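Local coordinates for phosphoribosyl-glycinamide (GAR) synthetase (Cryptococcus neoformans var. grubii serotype A, PDB 7LVO), which catalyses, through this N-terminal GAR synthetase half of a bifunctional enzyme, the ATP-dependent joining of phosphoribosylamine to glycine in de novo purine synthesis, at residues G47-L52 with P111-P116; Y392-P397 with V422-R427. All blocks are in the same frame, centred on the assembly; numbering follows the deposited sequence.

Contact 1 (G47-L52 with P111-P116); sequences GREHAL and PGPEQP
G112, with P113 beside it, meets R48 and E49 where the chain leaves strand 108-111, at the edge of the four-stranded parallel sheet of the Rossmann-like N domain. Strand 38-44 lies next to it and leads into helix 47-56, so two neighbouring strands bring their C-terminal ends together here. P111 ends its strand facing away from the helix, against V121 and V132. At G112 the CA sits 3.3 Å from E49 OE2, and a backbone hydrogen bond with L43 ties this glycine to the neighbouring strand. Its carbonyl O lies 3.3 Å above the guanidinium plane of R48, over the centre, a carbonyl resting on a flat cation rather than a hydrogen bond. P113 continues over the same face with its N, 3.9 Å from R48 NH1, and turns the chain toward helix 114-118. The guanidinium is held at two nitrogens: NE donates to F336 O, and NH1 makes a salt bridge with the E49 carboxylate, whose OE1 takes a weak bond from NH1 and another from G46 N. With CG of R48 anti to the backbone N (chi1 176°), NH1 reaches the syn lone pair of E49 OE2 at 2.7 Å, that oxygen tilted 21° from the guanidinium plane.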
# COMPACT_ATOMS: atom_id res chain seq x y z
N GLY A 47 10.08 -0.05 -0.93
CA GLY A 47 10.32 -1.45 -0.62
C GLY A 47 9.29 -2.37 -1.21
O GLY A 47 9.57 -3.55 -1.43
N ARG A 48 8.08 -1.86 -1.45
CA ARG A 48 7.07 -2.61 -2.18
C ARG A 48 7.58 -2.99 -3.56
O ARG A 48 7.35 -4.12 -4.02
CB ARG A 48 5.79 -1.80 -2.27
CG ARG A 48 4.69 -2.47 -3.10
CD ARG A 48 3.98 -1.46 -3.99
NE ARG A 48 3.33 -0.39 -3.24
CZ ARG A 48 3.80 0.85 -3.14
NH1 ARG A 48 4.92 1.22 -3.73
NH2 ARG A 48 3.11 1.74 -2.42
N GLU A 49 8.26 -2.07 -4.24
CA GLU A 49 8.79 -2.36 -5.57
C GLU A 49 9.87 -3.44 -5.50
O GLU A 49 9.84 -4.40 -6.27
CB GLU A 49 9.33 -1.09 -6.22
CG GLU A 49 8.25 -0.20 -6.82
CD GLU A 49 7.29 0.33 -5.79
OE1 GLU A 49 7.73 0.91 -4.78
OE2 GLU A 49 6.08 0.16 -5.98
N HIS A 50 10.83 -3.29 -4.58
CA HIS A 50 11.87 -4.29 -4.46
C HIS A 50 11.28 -5.66 -4.13
O HIS A 50 11.66 -6.67 -4.73
CB HIS A 50 12.89 -3.87 -3.40
CG HIS A 50 14.13 -4.71 -3.38
ND1 HIS A 50 15.13 -4.54 -2.45
CD2 HIS A 50 14.53 -5.72 -4.19
CE1 HIS A 50 16.09 -5.42 -2.68
NE2 HIS A 50 15.75 -6.14 -3.72
N ALA A 51 10.34 -5.70 -3.19
CA ALA A 51 9.71 -6.97 -2.84
C ALA A 51 8.94 -7.56 -4.03
O ALA A 51 8.97 -8.78 -4.25
CB ALA A 51 8.78 -6.77 -1.64
N LEU A 52 8.25 -6.72 -4.79
CA LEU A 52 7.55 -7.22 -5.98
C LEU A 52 8.55 -7.67 -7.04
O LEU A 52 8.40 -8.76 -7.62
CB LEU A 52 6.62 -6.15 -6.54
CG LEU A 52 5.39 -5.84 -5.70
CD1 LEU A 52 4.69 -4.58 -6.21
CD2 LEU A 52 4.42 -7.02 -5.70
N PRO A 111 1.95 -0.07 -11.46
CA PRO A 111 2.17 1.13 -10.64
C PRO A 111 2.10 0.80 -9.16
O PRO A 111 1.19 0.11 -8.70
CB PRO A 111 1.03 2.07 -11.06
CG PRO A 111 0.55 1.53 -12.40
CD PRO A 111 0.75 0.04 -12.30
N GLY A 112 3.08 1.31 -8.41
CA GLY A 112 3.12 1.09 -6.98
C GLY A 112 2.49 2.22 -6.19
O GLY A 112 1.54 2.01 -5.43
N PRO A 113 3.02 3.43 -6.34
CA PRO A 113 2.49 4.56 -5.58
C PRO A 113 1.04 4.87 -5.95
O PRO A 113 0.48 4.38 -6.94
CB PRO A 113 3.42 5.72 -5.96
CG PRO A 113 4.67 5.06 -6.47
CD PRO A 113 4.21 3.79 -7.14
N GLU A 114 0.43 5.73 -5.13
CA GLU A 114 -0.97 6.10 -5.32
C GLU A 114 -1.12 7.17 -6.39
O GLU A 114 -2.07 7.12 -7.19
CB GLU A 114 -1.56 6.59 -3.99
CG GLU A 114 -2.98 7.12 -4.08
CD GLU A 114 -3.38 7.91 -2.84
OE1 GLU A 114 -2.55 8.04 -1.92
OE2 GLU A 114 -4.53 8.40 -2.79
N GLN A 115 -0.20 8.14 -6.43
CA GLN A 115 -0.40 9.30 -7.29
C GLN A 115 -0.61 8.93 -8.75
O GLN A 115 -1.58 9.41 -9.35
CB GLN A 115 0.78 10.26 -7.14
CG GLN A 115 0.66 11.53 -7.96
CD GLN A 115 1.66 12.60 -7.53
OE1 GLN A 115 1.71 12.99 -6.36
NE2 GLN A 115 2.46 13.08 -8.48
N PRO A 116 0.24 8.11 -9.39
CA PRO A 116 0.02 7.81 -10.82
C PRO A 116 -1.31 7.13 -11.08
O PRO A 116 -1.95 7.39 -12.11
CB PRO A 116 1.21 6.92 -11.19
CG PRO A 116 1.72 6.38 -9.89
CD PRO A 116 1.45 7.45 -8.86

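Contact 2 (Y392-P397 with V422-R427). With EDO (1,2-ethanediol), chain C.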
# COMPACT_ATOMS: atom_id res chain seq x y z
N TYR A 392 14.83 14.75 8.16
CA TYR A 392 15.91 13.78 8.26
C TYR A 392 16.98 14.09 7.22
O TYR A 392 16.68 14.66 6.16
CB TYR A 392 15.40 12.35 8.03
CG TYR A 392 14.72 12.15 6.69
CD1 TYR A 392 15.47 11.81 5.56
CD2 TYR A 392 13.35 12.31 6.54
CE1 TYR A 392 14.86 11.64 4.33
CE2 TYR A 392 12.74 12.14 5.32
CZ TYR A 392 13.50 11.80 4.22
OH TYR A 392 12.89 11.63 2.99
N PRO A 393 18.24 13.74 7.49
CA PRO A 393 19.29 13.89 6.48
C PRO A 393 19.36 12.68 5.55
O PRO A 393 18.98 11.56 5.90
CB PRO A 393 20.56 14.00 7.32
CG PRO A 393 20.27 13.15 8.52
CD PRO A 393 18.78 13.27 8.78
N LYS A 394 19.85 12.94 4.34
CA LYS A 394 19.99 11.92 3.32
C LYS A 394 21.45 11.79 2.90
O LYS A 394 22.24 12.73 3.03
CB LYS A 394 19.14 12.25 2.08
CG LYS A 394 17.66 12.38 2.36
CD LYS A 394 16.85 12.45 1.07
CE LYS A 394 17.24 13.66 0.23
NZ LYS A 394 16.42 13.75 -1.01
N GLY A 395 21.79 10.61 2.39
CA GLY A 395 23.10 10.37 1.82
C GLY A 395 24.09 9.65 2.69
O GLY A 395 25.25 9.50 2.29
N LEU A 396 23.68 9.18 3.87
CA LEU A 396 24.61 8.51 4.75
C LEU A 396 25.03 7.16 4.16
O LEU A 396 24.18 6.42 3.66
CB LEU A 396 23.99 8.30 6.13
CG LEU A 396 23.82 9.53 7.04
CD1 LEU A 396 25.15 10.25 7.25
CD2 LEU A 396 22.77 10.48 6.49
N PRO A 397 26.32 6.81 4.21
CA PRO A 397 26.74 5.51 3.69
C PRO A 397 26.22 4.37 4.56
O PRO A 397 26.14 4.49 5.78
CB PRO A 397 28.27 5.57 3.72
CG PRO A 397 28.61 7.01 3.96
CD PRO A 397 27.46 7.61 4.70
N VAL A 422 23.68 4.39 -0.11
CA VAL A 422 23.47 5.46 0.85
C VAL A 422 21.98 5.65 1.06
O VAL A 422 21.16 5.34 0.18
CB VAL A 422 24.12 6.79 0.40
CG1 VAL A 422 25.61 6.59 0.14
CG2 VAL A 422 23.41 7.33 -0.84
N THR A 423 21.61 6.15 2.24
CA THR A 423 20.22 6.46 2.52
C THR A 423 19.72 7.51 1.53
O THR A 423 20.48 8.37 1.07
CB THR A 423 20.06 6.96 3.95
OG1 THR A 423 20.82 8.16 4.13
CG2 THR A 423 20.54 5.90 4.94
N ASP A 424 18.42 7.42 1.21
CA ASP A 424 17.82 8.35 0.26
C ASP A 424 16.35 8.62 0.58
O ASP A 424 15.60 9.01 -0.33
CB ASP A 424 17.97 7.81 -1.17
CG ASP A 424 17.71 8.87 -2.22
OD1 ASP A 424 18.36 9.94 -2.18
OD2 ASP A 424 16.86 8.62 -3.11
N GLY A 425 15.91 8.40 1.81
CA GLY A 425 14.53 8.66 2.18
C GLY A 425 14.34 8.44 3.66
O GLY A 425 15.27 8.07 4.38
N GLY A 426 13.11 8.68 4.11
CA GLY A 426 12.76 8.50 5.50
C GLY A 426 12.84 7.04 5.93
O GLY A 426 13.63 6.69 6.81
N ARG A 427 12.01 6.20 5.32
CA ARG A 427 12.12 4.76 5.49
C ARG A 427 13.19 4.23 4.54
O ARG A 427 13.04 4.32 3.32
CB ARG A 427 10.77 4.08 5.24
CG ARG A 427 9.68 4.55 6.19
CD ARG A 427 8.40 3.72 6.05
NE ARG A 427 7.72 3.96 4.79
CZ ARG A 427 6.66 3.30 4.36
NH1 ARG A 427 6.11 2.34 5.08
NH2 ARG A 427 6.12 3.62 3.19
C1 EDO C . 9.22 7.17 3.70
O1 EDO C . 9.83 8.13 2.83
C2 EDO C . 7.70 7.22 3.55
O2 EDO C . 7.33 6.71 2.26
O HOH W 1 19.43 8.85 6.44
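The phenol ring of Y392 lies against the G425-G426 backbone, with G426 CA over one face, 3.7 Å from the ring centroid in a CH-pi contact and offset toward the rim. Chi1 of 59° sets CG between the backbone N and the carbonyl carbon, and this turns the ring in toward the glycines. Further along, the aliphatic part of K394 runs past D424, its CD 3.9 Å from the D424 carbonyl carbon; the amine and carboxylate stay beyond salt-bridge distance. T423 and L396 set their side chains across each other at a slant, and chi1 of 61° points the T423 hydroxyl at the backbone of G395 and L396. There OG1 accepts from L396 N at 3.0 Å and, weakly, from G395 N, whose better acceptor is T423 O at 2.9 Å. A water joins the same OG1 to P393 O. In the other direction T423 N donates to L396 O at 2.9 Å, beside the single beta bridge of P397 with V422. The loop 392-397 is thus pinned alongside strand 421-423, which pairs antiparallel with 414-416 in the C domain. As an acceptor of one good and one weak N-H, the T423 hydroxyl stands in for a backbone carbonyl in holding this irregular loop.

In the fold
Contact 1 lies within the N domain and contact 2, later in the chain, within the C domain. Their centres are 19 Å apart and their nearest atoms about 7 Å, without touching. D338 is shared by both: its OD2 accepts from R48 N of contact 1, while its OD1 makes a long, weak ion pair with R427 NH1 of contact 2. The helix of contact 1 also reaches the C domain through H50 ND1, which is hydrogen-bonded to the backbone N of H411. Contact 1 is the buried one and nearer the predicted sites, with the R48 side chain about 8 Å from that of N333, a predicted magnesium ligand. Contact 2 is at the surface, away from those sites.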